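Local coordinates for protein aryl acylamidase (bacterium CSBL00001, PDB 4YJ6) that probably hydrolyses aryl acylamides, splitting the amide bond between an acyl group and an aromatic amine, as a member of the amidase signature family, at residues A[50-55]-A[90-94]; A[60-66]-A[123-127]; A[80-84]-A[114-120]. All coordinates share one frame; numbering follows the deposited sequence.

Contact 1: A[50-55]-A[90-94]; sequences YKAYDE and KPGWP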
ATOM      1  N   TYR A  50       2.937  -1.849 -17.116  1.00 15.14           N
ATOM      2  CA  TYR A  50       4.078  -2.436 -17.858  1.00 14.30           C
ATOM      3  C   TYR A  50       3.958  -3.946 -17.755  1.00 15.27           C
ATOM      4  O   TYR A  50       3.667  -4.472 -16.669  1.00 13.90           O
ATOM      5  CB  TYR A  50       5.425  -1.988 -17.258  1.00 15.07           C
ATOM      6  CG  TYR A  50       6.615  -2.676 -17.896  1.00 15.39           C
ATOM      7  CD1 TYR A  50       6.925  -2.448 -19.232  1.00 17.69           C
ATOM      8  CD2 TYR A  50       7.445  -3.536 -17.152  1.00 15.55           C
ATOM      9  CE1 TYR A  50       8.000  -3.072 -19.828  1.00 21.33           C
ATOM     10  CE2 TYR A  50       8.549  -4.160 -17.754  1.00 18.03           C
ATOM     11  CZ  TYR A  50       8.805  -3.908 -19.089  1.00 19.68           C
ATOM     12  OH  TYR A  50       9.882  -4.504 -19.713  1.00 23.38           O
ATOM     13  N   LYS A  51       4.189  -4.650 -18.869  1.00 14.88           N
ATOM     14  CA  LYS A  51       4.124  -6.098 -18.876  1.00 15.24           C
ATOM     15  C   LYS A  51       5.518  -6.618 -19.165  1.00 14.31           C
ATOM     16  O   LYS A  51       6.152  -6.189 -20.146  1.00 15.93           O
ATOM     17  CB  LYS A  51       3.134  -6.573 -19.949  1.00 16.59           C
ATOM     18  CG  LYS A  51       1.708  -6.145 -19.633  1.00 17.78           C
ATOM     19  CD  LYS A  51       0.736  -6.309 -20.818  1.00 20.11           C
ATOM     20  CE  LYS A  51      -0.688  -5.914 -20.384  1.00 23.67           C
ATOM     21  NZ  LYS A  51      -1.695  -6.076 -21.491  1.00 27.25           N
ATOM     22  N   ALA A  52       5.996  -7.509 -18.297  1.00 12.81           N
ATOM     23  CA  ALA A  52       7.334  -8.105 -18.430  1.00 14.26           C
ATOM     24  C   ALA A  52       7.173  -9.612 -18.656  1.00 13.97           C
ATOM     25  O   ALA A  52       7.810 -10.443 -17.993  1.00 15.03           O
ATOM     26  CB  ALA A  52       8.177  -7.847 -17.169  1.00 17.04           C
ATOM     27  N   TYR A  53       6.346  -9.948 -19.625  1.00 13.30           N
ATOM     28  CA  TYR A  53       5.948 -11.328 -19.783  1.00 14.35           C
ATOM     29  C   TYR A  53       7.136 -12.203 -20.172  1.00 12.99           C
ATOM     30  O   TYR A  53       7.307 -13.313 -19.655  1.00 12.88           O
ATOM     31  CB  TYR A  53       4.857 -11.428 -20.842  1.00 13.57           C
ATOM     32  CG  TYR A  53       3.524 -10.840 -20.454  1.00 14.94           C
ATOM     33  CD1 TYR A  53       3.267 -10.404 -19.146  1.00 12.63           C
ATOM     34  CD2 TYR A  53       2.504 -10.740 -21.393  1.00 17.15           C
ATOM     35  CE1 TYR A  53       1.998  -9.914 -18.799  1.00 16.17           C
ATOM     36  CE2 TYR A  53       1.249 -10.247 -21.044  1.00 17.79           C
ATOM     37  CZ  TYR A  53       1.014  -9.833 -19.746  1.00 17.44           C
ATOM     38  OH  TYR A  53      -0.230  -9.334 -19.394  1.00 17.55           O
ATOM     39  N   ASP A  54       7.973 -11.750 -21.102  1.00 13.36           N
ATOM     40  CA  ASP A  54       9.058 -12.646 -21.511  1.00 12.64           C
ATOM     41  C   ASP A  54      10.064 -12.844 -20.381  1.00 15.09           C
ATOM     42  O   ASP A  54      10.601 -13.934 -20.205  1.00 14.46           O
ATOM     43  CB  ASP A  54       9.777 -12.127 -22.778  1.00 15.27           C
ATOM     44  CG  ASP A  54       9.028 -12.469 -24.054  1.00 19.08           C
ATOM     45  OD1 ASP A  54       8.006 -13.190 -23.994  1.00 14.15           O
ATOM     46  OD2 ASP A  54       9.476 -12.007 -25.128  1.00 18.77           O
ATOM     47  N   GLU A  55      10.285 -11.809 -19.568  1.00 12.77           N
ATOM     48  CA  GLU A  55      11.211 -11.973 -18.469  1.00 14.69           C
ATOM     49  C   GLU A  55      10.686 -13.022 -17.511  1.00 13.58           C
ATOM     50  O   GLU A  55      11.449 -13.855 -16.999  1.00 13.91           O
ATOM     51  CB  GLU A  55      11.412 -10.662 -17.710  1.00 15.15           C
ATOM     52  CG  GLU A  55      12.521 -10.789 -16.682  1.00 18.27           C
ATOM     53  CD  GLU A  55      12.753  -9.531 -15.889  1.00 22.37           C
ATOM     54  OE1 GLU A  55      13.299  -8.567 -16.476  1.00 21.73           O
ATOM     55  OE2 GLU A  55      12.372  -9.507 -14.698  1.00 23.51           O
ATOM     56  N   LYS A  90      14.125  -1.292 -11.211  1.00 13.24           N
ATOM     57  CA  LYS A  90      14.433  -2.687 -11.525  1.00 16.41           C
ATOM     58  C   LYS A  90      15.179  -2.632 -12.848  1.00 17.21           C
ATOM     59  O   LYS A  90      14.683  -2.072 -13.819  1.00 15.07           O
ATOM     60  CB  LYS A  90      13.175  -3.550 -11.647  1.00 16.45           C
ATOM     61  CG  LYS A  90      13.563  -5.014 -11.955  1.00 22.94           C
ATOM     62  CD  LYS A  90      12.415  -5.944 -11.863  1.00 26.66           C
ATOM     63  CE  LYS A  90      12.895  -7.424 -11.795  1.00 24.86           C
ATOM     64  NZ  LYS A  90      13.796  -7.890 -12.899  1.00 25.01           N
ATOM     65  N   PRO A  91      16.386  -3.183 -12.882  1.00 16.03           N
ATOM     66  CA  PRO A  91      17.213  -2.928 -14.075  1.00 18.80           C
ATOM     67  C   PRO A  91      16.515  -3.277 -15.396  1.00 19.69           C
ATOM     68  O   PRO A  91      15.936  -4.363 -15.533  1.00 18.12           O
ATOM     69  CB  PRO A  91      18.445  -3.784 -13.813  1.00 22.03           C
ATOM     70  CG  PRO A  91      18.596  -3.721 -12.303  1.00 20.75           C
ATOM     71  CD  PRO A  91      17.145  -3.830 -11.799  1.00 17.88           C
ATOM     72  N   GLY A  92      16.526  -2.330 -16.341  1.00 17.74           N
ATOM     73  CA  GLY A  92      15.882  -2.534 -17.627  1.00 17.37           C
ATOM     74  C   GLY A  92      14.387  -2.264 -17.687  1.00 21.21           C
ATOM     75  O   GLY A  92      13.801  -2.295 -18.768  1.00 20.99           O
ATOM     76  N   TRP A  93      13.756  -1.969 -16.545  1.00 15.06           N
ATOM     77  CA  TRP A  93      12.319  -1.741 -16.523  1.00 17.87           C
ATOM     78  C   TRP A  93      12.015  -0.239 -16.523  1.00 17.41           C
ATOM     79  O   TRP A  93      12.859   0.576 -16.148  1.00 16.69           O
ATOM     80  CB  TRP A  93      11.704  -2.354 -15.261  1.00 16.15           C
ATOM     81  CG  TRP A  93      11.589  -3.862 -15.296  1.00 18.88           C
ATOM     82  CD1 TRP A  93      12.423  -4.761 -15.931  1.00 20.77           C
ATOM     83  CD2 TRP A  93      10.566  -4.628 -14.678  1.00 16.71           C
ATOM     84  NE1 TRP A  93      11.962  -6.058 -15.726  1.00 18.88           N
ATOM     85  CE2 TRP A  93      10.822  -5.997 -14.963  1.00 17.51           C
ATOM     86  CE3 TRP A  93       9.452  -4.293 -13.900  1.00 16.74           C
ATOM     87  CZ2 TRP A  93      10.003  -7.024 -14.488  1.00 16.39           C
ATOM     88  CZ3 TRP A  93       8.621  -5.319 -13.435  1.00 15.70           C
ATOM     89  CH2 TRP A  93       8.916  -6.674 -13.716  1.00 15.28           C
ATOM     90  N   PRO A  94      10.814   0.124 -16.961  1.00 16.64           N
ATOM     91  CA  PRO A  94      10.498   1.559 -16.976  1.00 16.38           C
ATOM     92  C   PRO A  94      10.266   2.077 -15.574  1.00 15.86           C
ATOM     93  O   PRO A  94      10.176   1.309 -14.614  1.00 14.86           O
ATOM     94  CB  PRO A  94       9.216   1.648 -17.819  1.00 20.29           C
ATOM     95  CG  PRO A  94       8.653   0.285 -17.855  1.00 20.09           C
ATOM     96  CD  PRO A  94       9.750  -0.703 -17.564  1.00 16.91           C
TER
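An aromatic cluster with a charged grip at one end joins Tyr50, Ala52 and Glu55, where strand 48-51 runs into helix 53-69, to Lys90, Trp93 and Pro94 in the long loop between strand 80-84 and helix 115-122. Tyr50 and Trp93 form an edge-to-face stack: CE2 of Tyr50 lies 3.7 Å from CD2 of Trp93, over the indole face, with the planes of the phenol ring and the five-membered ring at 61°. CG of Tyr50, anti to N (chi1 174°), places the ring beneath Pro94, whose CD sits 3.4 Å from the ring centroid and almost on the normal, a CH-pi contact. Ala52 CB abuts the benzo part of the indole, 3.3 Å from Trp93 CZ2. Lys90 CD covers the indole face opposite Tyr50. The extended Glu55 divides its carboxylate: OE1 accepts Trp93 NE1 at 2.9 Å in a nearly straight bond (171°) lying in the indole plane, while OE2 makes a salt bridge with Lys90 NZ at 2.8 Å. Trp93 NE1 comes from above the carboxylate plane, and NZ meets OE2 on its syn side, tilted out of that plane. A type II turn from Lys90 to Trp93 brings both donors to the one acid. Trp93 also packs on Leu127 of strand 126-131. The buried indole N-H is thus satisfied and its ring fixed, while the Lys90 ammonium would probably favour ionised Glu55.

Contact 2: A[60-66]-A[123-127]; sequences AAALERR and EDSLL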
ATOM      1  N   ALA A  60      10.688 -18.324 -15.248  1.00 11.97           N
ATOM      2  CA  ALA A  60       9.922 -19.553 -14.978  1.00 12.03           C
ATOM      3  C   ALA A  60      10.641 -20.779 -15.528  1.00 13.85           C
ATOM      4  O   ALA A  60      10.624 -21.843 -14.896  1.00 12.55           O
ATOM      5  CB  ALA A  60       8.541 -19.457 -15.581  1.00 13.09           C
ATOM      6  N   ALA A  61      11.238 -20.659 -16.720  1.00 12.68           N
ATOM      7  CA  ALA A  61      11.987 -21.818 -17.303  1.00 11.82           C
ATOM      8  C   ALA A  61      13.143 -22.233 -16.416  1.00 12.33           C
ATOM      9  O   ALA A  61      13.392 -23.417 -16.208  1.00 13.26           O
ATOM     10  CB  ALA A  61      12.497 -21.502 -18.744  1.00 12.29           C
ATOM     11  N   ALA A  62      13.860 -21.251 -15.873  1.00 11.73           N
ATOM     12  CA  ALA A  62      15.001 -21.538 -15.015  1.00 14.99           C
ATOM     13  C   ALA A  62      14.523 -22.137 -13.680  1.00 13.20           C
ATOM     14  O   ALA A  62      15.148 -23.045 -13.135  1.00 13.19           O
ATOM     15  CB  ALA A  62      15.828 -20.249 -14.791  1.00 14.92           C
ATOM     16  N   LEU A  63      13.402 -21.632 -13.172  1.00 10.74           N
ATOM     17  CA  LEU A  63      12.864 -22.134 -11.897  1.00 11.92           C
ATOM     18  C   LEU A  63      12.393 -23.571 -12.101  1.00 13.11           C
ATOM     19  O   LEU A  63      12.631 -24.472 -11.264  1.00 13.91           O
ATOM     20  CB  LEU A  63      11.685 -21.254 -11.471  1.00 11.75           C
ATOM     21  CG  LEU A  63      11.369 -21.062  -9.975  1.00 20.33           C
ATOM     22  CD1 LEU A  63       9.877 -20.796  -9.742  1.00 15.80           C
ATOM     23  CD2 LEU A  63      11.962 -22.040  -8.961  1.00 16.00           C
ATOM     24  N   GLU A  64      11.750 -23.794 -13.238  1.00 13.75           N
ATOM     25  CA  GLU A  64      11.268 -25.134 -13.550  1.00 13.57           C
ATOM     26  C   GLU A  64      12.450 -26.099 -13.611  1.00 14.07           C
ATOM     27  O   GLU A  64      12.370 -27.217 -13.068  1.00 13.59           O
ATOM     28  CB  GLU A  64      10.514 -25.131 -14.867  1.00 14.37           C
ATOM     29  CG  GLU A  64      10.086 -26.548 -15.318  1.00 16.10           C
ATOM     30  CD  GLU A  64       9.508 -26.547 -16.714  1.00 22.00           C
ATOM     31  OE1 GLU A  64       8.267 -26.619 -16.854  1.00 22.72           O
ATOM     32  OE2 GLU A  64      10.304 -26.475 -17.685  1.00 25.52           O
ATOM     33  N   ARG A  65      13.550 -25.672 -14.239  1.00 12.47           N
ATOM     34  CA  ARG A  65      14.713 -26.562 -14.317  1.00 15.51           C
ATOM     35  C   ARG A  65      15.258 -26.887 -12.926  1.00 16.05           C
ATOM     36  O   ARG A  65      15.553 -28.036 -12.628  1.00 16.49           O
ATOM     37  CB  ARG A  65      15.805 -25.966 -15.195  1.00 12.93           C
ATOM     38  CG  ARG A  65      16.939 -26.976 -15.476  1.00 17.70           C
ATOM     39  CD  ARG A  65      18.264 -26.281 -15.946  1.00 16.82           C
ATOM     40  NE  ARG A  65      18.762 -25.361 -14.929  1.00 14.84           N
ATOM     41  CZ  ARG A  65      19.372 -25.734 -13.806  1.00 17.45           C
ATOM     42  NH1 ARG A  65      19.613 -27.008 -13.563  1.00 17.95           N
ATOM     43  NH2 ARG A  65      19.748 -24.833 -12.917  1.00 17.00           N
ATOM     44  N   ARG A  66      15.376 -25.886 -12.054  1.00 12.85           N
ATOM     45  CA  ARG A  66      15.856 -26.132 -10.708  1.00 14.51           C
ATOM     46  C   ARG A  66      14.929 -27.079  -9.937  1.00 15.92           C
ATOM     47  O   ARG A  66      15.402 -27.965  -9.230  1.00 16.87           O
ATOM     48  CB  ARG A  66      16.019 -24.828  -9.936  1.00 12.51           C
ATOM     49  CG  ARG A  66      17.237 -24.024 -10.418  1.00 14.49           C
ATOM     50  CD  ARG A  66      17.464 -22.819  -9.512  1.00 18.20           C
ATOM     51  NE  ARG A  66      16.631 -21.686  -9.904  1.00 15.15           N
ATOM     52  CZ  ARG A  66      15.883 -20.950  -9.082  1.00 17.37           C
ATOM     53  NH1 ARG A  66      15.796 -21.226  -7.768  1.00 16.23           N
ATOM     54  NH2 ARG A  66      15.216 -19.917  -9.593  1.00 16.27           N
ATOM     55  N   GLU A 123      13.458 -14.693  -3.583  1.00 12.33           N
ATOM     56  CA  GLU A 123      12.883 -15.919  -3.057  1.00 11.79           C
ATOM     57  C   GLU A 123      11.962 -16.581  -4.094  1.00 12.16           C
ATOM     58  O   GLU A 123      11.053 -17.342  -3.759  1.00 12.16           O
ATOM     59  CB  GLU A 123      12.152 -15.611  -1.743  1.00 13.96           C
ATOM     60  CG  GLU A 123      13.143 -15.268  -0.627  1.00 12.53           C
ATOM     61  CD  GLU A 123      13.997 -16.447  -0.160  1.00 20.28           C
ATOM     62  OE1 GLU A 123      13.604 -17.614  -0.335  1.00 16.40           O
ATOM     63  OE2 GLU A 123      15.088 -16.198   0.407  1.00 23.04           O
ATOM     64  N   ASP A 124      12.264 -16.307  -5.371  1.00 10.81           N
ATOM     65  CA  ASP A 124      11.662 -16.975  -6.515  1.00 11.71           C
ATOM     66  C   ASP A 124      10.195 -16.679  -6.779  1.00 11.97           C
ATOM     67  O   ASP A 124       9.543 -17.389  -7.510  1.00 11.72           O
ATOM     68  CB  ASP A 124      11.919 -18.489  -6.466  1.00 12.01           C
ATOM     69  CG  ASP A 124      13.349 -18.840  -6.861  1.00 15.49           C
ATOM     70  OD1 ASP A 124      13.893 -18.174  -7.783  1.00 13.07           O
ATOM     71  OD2 ASP A 124      13.898 -19.772  -6.237  1.00 14.93           O
ATOM     72  N   SER A 125       9.683 -15.565  -6.251  1.00 10.01           N
ATOM     73  CA  SER A 125       8.450 -15.032  -6.776  1.00 10.43           C
ATOM     74  C   SER A 125       8.734 -14.531  -8.194  1.00 13.22           C
ATOM     75  O   SER A 125       9.850 -14.075  -8.501  1.00 13.42           O
ATOM     76  CB  SER A 125       7.934 -13.906  -5.830  1.00 11.64           C
ATOM     77  OG  SER A 125       6.762 -13.296  -6.351  1.00 14.25           O
ATOM     78  N   LEU A 126       7.739 -14.652  -9.069  1.00 11.55           N
ATOM     79  CA  LEU A 126       7.897 -14.294 -10.492  1.00 10.67           C
ATOM     80  C   LEU A 126       7.236 -12.939 -10.755  1.00 12.92           C
ATOM     81  O   LEU A 126       6.020 -12.796 -10.583  1.00 12.96           O
ATOM     82  CB  LEU A 126       7.225 -15.378 -11.349  1.00 12.02           C
ATOM     83  CG  LEU A 126       7.950 -16.724 -11.178  1.00 12.51           C
ATOM     84  CD1 LEU A 126       7.100 -17.895 -11.735  1.00 16.36           C
ATOM     85  CD2 LEU A 126       9.339 -16.659 -11.848  1.00 15.08           C
ATOM     86  N   LEU A 127       8.032 -11.961 -11.168  1.00 12.37           N
ATOM     87  CA  LEU A 127       7.537 -10.607 -11.420  1.00 12.97           C
ATOM     88  C   LEU A 127       6.998 -10.482 -12.833  1.00 14.80           C
ATOM     89  O   LEU A 127       7.739 -10.662 -13.820  1.00 15.34           O
ATOM     90  CB  LEU A 127       8.652  -9.581 -11.238  1.00 14.15           C
ATOM     91  CG  LEU A 127       9.331  -9.555  -9.879  1.00 22.33           C
ATOM     92  CD1 LEU A 127      10.562  -8.602  -9.916  1.00 18.84           C
ATOM     93  CD2 LEU A 127       8.327  -9.113  -8.889  1.00 20.97           C
TER
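Asp124, the C-prime residue of the Schellman motif that ends helix 115-122, holds Arg66 of helix 53-69 in an end-on, two-pronged salt bridge. Arg66 NH1 reaches Asp124 OD2 at 2.8 Å, and Arg66 NH2 reaches Asp124 OD1 at the same 2.8 Å. Both bonds are close to straight and lie within 7° of the guanidinium plane, but a 39° twist between the planes leaves both nitrogens out of the carboxylate plane, NH1 on the syn side of OD2 and NH2 above the plane at OD1. A bend at chi3 (-84°) in Arg66 leads its guanidinium to the acid. The NH1-OD2 prong is shared: OD2 of Asp124 also accepts the backbone N of Gly74, and NH1 of Arg66 also bonds to Pro72 O, tying in the loop that follows helix 53-69. The motif itself rests on Ser125 N bonding to Met120 O and Asp124 N to Ser121 O; positive phi at Asp124 turns the chain into strand 126-131, the middle of a three-stranded sheet. Beside the ion pair, Leu63 lays CD2 over one face of the guanidinium, near its rim, and 4.0 Å from Asp124 OD2. With an alanine at Arg66, the Asp124 carboxylate is likely to lose its countercharge, Pro72 O this donor and the Leu63 methyl the flat group it covers. Farther along, Leu126 CD1 lies 4.4 Å from Ala60 CB and 4.5 Å from Leu63 CD1.

Contact 3: A[80-84]-A[114-120]; sequences PTLMK and STYPLKM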
ATOM      1  N   PRO A  80       3.210 -15.606  -8.509  1.00 11.59           N
ATOM      2  CA  PRO A  80       3.266 -14.479  -9.444  1.00 11.02           C
ATOM      3  C   PRO A  80       2.926 -13.168  -8.761  1.00 13.05           C
ATOM      4  O   PRO A  80       2.041 -13.148  -7.917  1.00 12.26           O
ATOM      5  CB  PRO A  80       2.191 -14.824 -10.469  1.00 12.55           C
ATOM      6  CG  PRO A  80       1.147 -15.592  -9.674  1.00 11.95           C
ATOM      7  CD  PRO A  80       1.947 -16.370  -8.618  1.00 14.07           C
ATOM      8  N   THR A  81       3.592 -12.085  -9.137  1.00 11.27           N
ATOM      9  CA  THR A  81       3.280 -10.813  -8.501  1.00 11.19           C
ATOM     10  C   THR A  81       3.672  -9.681  -9.448  1.00 11.60           C
ATOM     11  O   THR A  81       4.266  -9.927 -10.512  1.00 11.63           O
ATOM     12  CB  THR A  81       4.009 -10.681  -7.122  1.00 10.48           C
ATOM     13  OG1 THR A  81       3.486  -9.532  -6.428  1.00 10.90           O
ATOM     14  CG2 THR A  81       5.529 -10.491  -7.304  1.00 11.27           C
ATOM     15  N   LEU A  82       3.305  -8.452  -9.099  1.00 10.45           N
ATOM     16  CA  LEU A  82       3.744  -7.274  -9.857  1.00 11.24           C
ATOM     17  C   LEU A  82       4.208  -6.192  -8.878  1.00 12.08           C
ATOM     18  O   LEU A  82       3.716  -6.159  -7.723  1.00 11.74           O
ATOM     19  CB  LEU A  82       2.605  -6.712 -10.723  1.00 11.48           C
ATOM     20  CG  LEU A  82       2.201  -7.514 -11.961  1.00 13.62           C
ATOM     21  CD1 LEU A  82       1.254  -8.660 -11.604  1.00 13.61           C
ATOM     22  CD2 LEU A  82       1.523  -6.576 -12.951  1.00 14.70           C
HETATM   23  N   MSE A  83       5.141  -5.344  -9.318  1.00 10.44           N
HETATM   24  CA  MSE A  83       5.653  -4.264  -8.439  1.00 11.98           C
HETATM   25  C   MSE A  83       4.892  -3.005  -8.854  1.00 14.10           C
HETATM   26  O   MSE A  83       4.145  -2.993  -9.872  1.00 12.69           O
HETATM   27  CB  MSE A  83       7.159  -4.067  -8.630  1.00 12.66           C
HETATM   28  CG  MSE A  83       7.414  -3.510 -10.018  1.00 11.62           C
HETATM   29 SE   MSE A  83       9.255  -3.072 -10.226  1.00 31.20          SE
HETATM   30  CE  MSE A  83       9.483  -1.700  -8.860  1.00 14.54           C
ATOM     31  N   LYS A  84       5.086  -1.946  -8.078  1.00 11.58           N
ATOM     32  CA  LYS A  84       4.385  -0.671  -8.316  1.00 10.92           C
ATOM     33  C   LYS A  84       5.248   0.324  -9.095  1.00 12.97           C
ATOM     34  O   LYS A  84       6.434   0.526  -8.775  1.00 11.91           O
ATOM     35  CB  LYS A  84       4.033  -0.081  -6.953  1.00 10.88           C
ATOM     36  CG  LYS A  84       3.367   1.317  -7.009  1.00 10.77           C
ATOM     37  CD  LYS A  84       2.976   1.688  -5.573  1.00 12.55           C
ATOM     38  CE  LYS A  84       2.518   3.135  -5.517  1.00 12.63           C
ATOM     39  NZ  LYS A  84       2.137   3.499  -4.136  1.00 11.86           N
ATOM     40  N   SER A 114      14.589  -1.313  -6.244  1.00 13.37           N
ATOM     41  CA  SER A 114      13.722  -1.014  -5.099  1.00 14.04           C
ATOM     42  C   SER A 114      13.419  -2.336  -4.389  1.00 12.49           C
ATOM     43  O   SER A 114      13.662  -3.414  -4.930  1.00 12.15           O
ATOM     44  CB  SER A 114      12.483  -0.257  -5.528  1.00 14.71           C
ATOM     45  OG  SER A 114      11.817  -0.913  -6.558  1.00 16.05           O
ATOM     46  N   THR A 115      12.907  -2.267  -3.161  1.00 10.73           N
ATOM     47  CA  THR A 115      12.966  -3.447  -2.283  1.00  9.12           C
ATOM     48  C   THR A 115      12.059  -4.577  -2.717  1.00 10.37           C
ATOM     49  O   THR A 115      12.465  -5.735  -2.708  1.00  9.26           O
ATOM     50  CB  THR A 115      12.591  -3.038  -0.867  1.00 10.40           C
ATOM     51  OG1 THR A 115      13.531  -2.037  -0.451  1.00 12.77           O
ATOM     52  CG2 THR A 115      12.641  -4.282   0.079  1.00 11.65           C
ATOM     53  N   TYR A 116      10.819  -4.271  -3.059  1.00 10.77           N
ATOM     54  CA  TYR A 116       9.877  -5.353  -3.372  1.00 11.17           C
ATOM     55  C   TYR A 116      10.376  -6.263  -4.545  1.00 12.85           C
ATOM     56  O   TYR A 116      10.445  -7.454  -4.365  1.00 11.68           O
ATOM     57  CB  TYR A 116       8.490  -4.771  -3.637  1.00 12.46           C
ATOM     58  CG  TYR A 116       7.427  -5.803  -3.796  1.00 11.36           C
ATOM     59  CD1 TYR A 116       6.744  -6.284  -2.668  1.00 11.54           C
ATOM     60  CD2 TYR A 116       7.051  -6.252  -5.060  1.00  9.66           C
ATOM     61  CE1 TYR A 116       5.756  -7.217  -2.785  1.00 11.28           C
ATOM     62  CE2 TYR A 116       6.026  -7.196  -5.188  1.00 10.90           C
ATOM     63  CZ  TYR A 116       5.387  -7.654  -4.037  1.00 11.16           C
ATOM     64  OH  TYR A 116       4.380  -8.575  -4.128  1.00 10.73           O
ATOM     65  N   PRO A 117      10.713  -5.695  -5.724  1.00 11.35           N
ATOM     66  CA  PRO A 117      11.165  -6.597  -6.812  1.00 10.17           C
ATOM     67  C   PRO A 117      12.435  -7.389  -6.450  1.00 11.83           C
ATOM     68  O   PRO A 117      12.536  -8.572  -6.770  1.00 12.57           O
ATOM     69  CB  PRO A 117      11.393  -5.644  -7.994  1.00 12.75           C
ATOM     70  CG  PRO A 117      11.656  -4.268  -7.385  1.00 10.68           C
ATOM     71  CD  PRO A 117      10.660  -4.276  -6.159  1.00 11.17           C
ATOM     72  N   LEU A 118      13.365  -6.744  -5.745  1.00 10.85           N
ATOM     73  CA  LEU A 118      14.620  -7.383  -5.375  1.00 11.17           C
ATOM     74  C   LEU A 118      14.333  -8.572  -4.464  1.00 13.58           C
ATOM     75  O   LEU A 118      14.750  -9.702  -4.753  1.00 13.42           O
ATOM     76  CB  LEU A 118      15.527  -6.383  -4.654  1.00 11.38           C
ATOM     77  CG  LEU A 118      16.823  -7.007  -4.127  1.00 15.00           C
ATOM     78  CD1 LEU A 118      17.717  -7.432  -5.295  1.00 17.58           C
ATOM     79  CD2 LEU A 118      17.544  -6.037  -3.217  1.00 20.49           C
ATOM     80  N   LYS A 119      13.633  -8.331  -3.354  1.00 11.25           N
ATOM     81  CA  LYS A 119      13.517  -9.394  -2.354  1.00  9.73           C
ATOM     82  C   LYS A 119      12.510 -10.455  -2.755  1.00 11.34           C
ATOM     83  O   LYS A 119      12.714 -11.649  -2.482  1.00 11.03           O
ATOM     84  CB  LYS A 119      13.199  -8.783  -0.986  1.00 11.02           C
ATOM     85  CG  LYS A 119      14.387  -7.892  -0.549  1.00 12.59           C
ATOM     86  CD  LYS A 119      14.389  -7.659   0.924  1.00 15.64           C
ATOM     87  CE  LYS A 119      14.936  -8.851   1.678  1.00 15.70           C
ATOM     88  NZ  LYS A 119      14.772  -8.588   3.135  1.00 15.99           N
HETATM   89  N   MSE A 120      11.451 -10.051  -3.445  1.00  9.49           N
HETATM   90  CA  MSE A 120      10.480 -11.053  -3.875  1.00 10.72           C
HETATM   91  C   MSE A 120      11.093 -11.988  -4.927  1.00 12.79           C
HETATM   92  O   MSE A 120      10.990 -13.222  -4.809  1.00 12.74           O
HETATM   93  CB  MSE A 120       9.217 -10.388  -4.423  1.00 11.48           C
HETATM   94  CG  MSE A 120       8.490  -9.515  -3.386  1.00  9.80           C
HETATM   95 SE   MSE A 120       7.700 -10.668  -2.042  1.00 29.11          SE
HETATM   96  CE  MSE A 120       6.129 -11.311  -3.039  1.00 13.20           C
TER
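One polar bond and two apolar patches fasten Thr81 and Met83 of strand 80-84 to Tyr116, Pro117 and Met120 of helix 115-122. The local axes approach to 8.4 Å at 151°, so the helix runs back nearly antiparallel to the strand; since the next strand, 126-131, lies parallel beside strand 80-84, this is the helix of a beta-alpha-beta crossover.

The polar bond is Tyr116 OH donating to Thr81 OG1 at 2.6 Å. The acceptor lies near the ring plane, at the edge, and CG of Tyr116 anti to N (chi1 -173°) sets the phenol against the strand. Thr81 OG1 is also bonded to Val178 O, which extends the link to the large sheet.

Among the ring contacts, CE2 of Tyr116 passes 3.6 Å from Leu82 O, and CD2 lies 4.2 Å from Met83 CB. Met120 covers a ring face from within the helix, CG being 3.5 Å above the centre of the Tyr116 ring, and its CE methyl lies near Thr81 CG2.

The second patch belongs to Met83, a selenomethionine in this crystal. Bent at chi3 (-62°), it lays CE 3.7 Å from Pro117 CG and packs it 3.4 Å from Ser114 OG, whose hydrogen bond is with Ala89 N. On the same strand Lys84 bonds through NZ to Ser163, consistent with the lysine of the family's Ser-cisSer-Lys triad.

In a mainly apolar interface, the buried phenol hydroxyl is oriented by its bond to Thr81, and the two bonds at Thr81 OG1 probably hold that side chain in one rotamer.

Overall arrangement
All three contacts are largely buried, contact 3 most fully, with six of its seven touching residues buried against four of six in contact 1 and three of five in contact 2. Contact 3 is also the most central, about 13 Å between its centre and that of the chain, against 21 Å and 26 Å for contacts 1 and 2. Each involves the same three-stranded sheet. Contacts 1 and 2 share helix 53-69 and both use ion pairs; the more central contact 3 relies on a neutral hydroxyl bond and apolar packing. Leu127 meets Lys90 and Trp93 between contacts 2 and 1, Met83 SE lies 3.9 Å from Trp93 CE3, and Leu126 O probably bonds to Thr81 N.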